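Long-range contact in saposin-like protein (Necator americanus, PDB 3S63), which probably binds lipids and interacts with membranes, as a small, disulfide-linked helical protein of the saposin-like family: residues A[56-60]-A[74-78]. Sequence-based numbering, arbitrary orientation.
Sequences NSDLI and VCLIM
The amide nitrogen ND2 of N56 is bonded to the backbone oxygen of L52, one turn earlier in the same helix; asparagine suits this partly exposed place, since its amide is held by its own helix while CB and CG lie against M78. CB of N56 is 3.5 Å from SD of M78; the two side chains run past one another in opposite directions, and no hydrogen bond joins the two segments. The long, unbranched chain of M78, extended through CB, CG and SD (chi2 -162°), carries the sulfur across to N56 and within 4.2 Å of CG1 of I60; the bend comes only at the next torsion (chi3 -68°), which places CE. L59 does most of the remaining packing, its forked end touching three residues together: CD2 meets CG of M78 at 3.6 Å and CG2 of V74 at 3.8 Å, and both methyls approach CG2 of I77. V74 is short and forked at CB, and one methyl, CG2, meets both L59 and CG1 of I60. I77 lies at the exposed margin, whereas I60 and V74 are buried and both rest on L14 of helix 3-20. The contact thus packs helix 46-65 against the short helix 71-77 and M78 just after it, with the disulfide C75-C10 fastening helix 71-77 to helix 3-20, in the all-helical, disulfide-linked fold of saposin-like proteins.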
loop_
_atom_site.group_PDB
_atom_site.type_symbol
_atom_site.label_atom_id
_atom_site.label_comp_id
_atom_site.label_asym_id
_atom_site.label_seq_id
_atom_site.Cartn_x
_atom_site.Cartn_y
_atom_site.Cartn_z
ATOM N N ASN A 56 9.263 1.223 2.340
ATOM C CA ASN A 56 8.714 -0.093 2.665
ATOM C C ASN A 56 8.402 -1.016 1.511
ATOM O O ASN A 56 7.642 -1.965 1.696
ATOM C CB ASN A 56 7.435 0.054 3.494
ATOM C CG ASN A 56 7.687 0.698 4.818
ATOM O OD1 ASN A 56 8.230 0.067 5.725
ATOM N ND2 ASN A 56 7.304 1.964 4.947
ATOM N N SER A 57 8.954 -0.755 0.329
ATOM C CA SER A 57 8.579 -1.546 -0.849
ATOM C C SER A 57 8.948 -3.018 -0.690
ATOM O O SER A 57 8.295 -3.876 -1.261
ATOM C CB SER A 57 9.143 -0.960 -2.160
ATOM O OG SER A 57 10.556 -1.076 -2.277
ATOM N N ASP A 58 9.991 -3.299 0.087
ATOM C CA ASP A 58 10.407 -4.674 0.340
ATOM C C ASP A 58 9.385 -5.411 1.187
ATOM O O ASP A 58 9.047 -6.552 0.907
ATOM C CB ASP A 58 11.805 -4.735 0.974
ATOM C CG ASP A 58 11.927 -3.907 2.270
ATOM O OD1 ASP A 58 10.965 -3.220 2.679
ATOM O OD2 ASP A 58 13.014 -3.944 2.885
ATOM N N LEU A 59 8.875 -4.751 2.217
ATOM C CA LEU A 59 7.841 -5.350 3.044
ATOM C C LEU A 59 6.557 -5.532 2.239
ATOM O O LEU A 59 5.933 -6.585 2.301
ATOM C CB LEU A 59 7.574 -4.495 4.272
ATOM C CG LEU A 59 6.374 -4.922 5.118
ATOM C CD1 LEU A 59 6.793 -5.924 6.195
ATOM C CD2 LEU A 59 5.707 -3.692 5.735
ATOM N N ILE A 60 6.162 -4.517 1.473
ATOM C CA ILE A 60 4.978 -4.640 0.621
ATOM C C ILE A 60 5.128 -5.723 -0.451
ATOM O O ILE A 60 4.185 -6.435 -0.742
ATOM C CB ILE A 60 4.620 -3.307 -0.042
ATOM C CG1 ILE A 60 4.462 -2.241 1.027
ATOM C CG2 ILE A 60 3.343 -3.434 -0.852
ATOM C CD1 ILE A 60 4.541 -0.830 0.479
ATOM N N VAL A 74 -0.619 -5.119 6.375
ATOM C CA VAL A 74 0.684 -4.585 6.029
ATOM C C VAL A 74 0.704 -3.106 6.420
ATOM O O VAL A 74 1.749 -2.563 6.750
ATOM C CB VAL A 74 1.012 -4.842 4.526
ATOM C CG1 VAL A 74 -0.112 -4.371 3.666
ATOM C CG2 VAL A 74 2.318 -4.181 4.103
ATOM N N CYS A 75 -0.467 -2.476 6.433
ATOM C CA CYS A 75 -0.592 -1.073 6.828
ATOM C C CYS A 75 -0.494 -0.883 8.347
ATOM O O CYS A 75 -0.166 0.197 8.834
ATOM C CB CYS A 75 -1.909 -0.494 6.304
ATOM S SG CYS A 75 -1.955 -0.294 4.501
ATOM N N LEU A 76 -0.797 -1.944 9.084
ATOM C CA LEU A 76 -0.633 -1.970 10.523
ATOM C C LEU A 76 0.845 -2.088 10.873
ATOM O O LEU A 76 1.313 -1.490 11.841
ATOM C CB LEU A 76 -1.408 -3.158 11.107
ATOM C CG LEU A 76 -2.934 -3.041 11.201
ATOM C CD1 LEU A 76 -3.588 -4.360 11.552
ATOM C CD2 LEU A 76 -3.346 -1.966 12.195
ATOM N N ILE A 77 1.572 -2.880 10.088
ATOM C CA ILE A 77 3.004 -3.112 10.306
ATOM C C ILE A 77 3.803 -1.852 10.024
ATOM O O ILE A 77 4.864 -1.618 10.613
ATOM C CB ILE A 77 3.536 -4.230 9.399
ATOM C CG1 ILE A 77 2.809 -5.545 9.672
ATOM C CG2 ILE A 77 5.006 -4.430 9.603
ATOM C CD1 ILE A 77 3.086 -6.617 8.612
ATOM N N MET A 78 3.281 -1.046 9.108
ATOM C CA MET A 78 3.893 0.214 8.727
ATOM C C MET A 78 3.384 1.309 9.636
ATOM O O MET A 78 3.840 2.444 9.571
ATOM C CB MET A 78 3.544 0.528 7.280
ATOM C CG MET A 78 4.002 -0.549 6.320
ATOM S SD MET A 78 4.076 -0.023 4.615
ATOM C CE MET A 78 2.343 0.217 4.240
#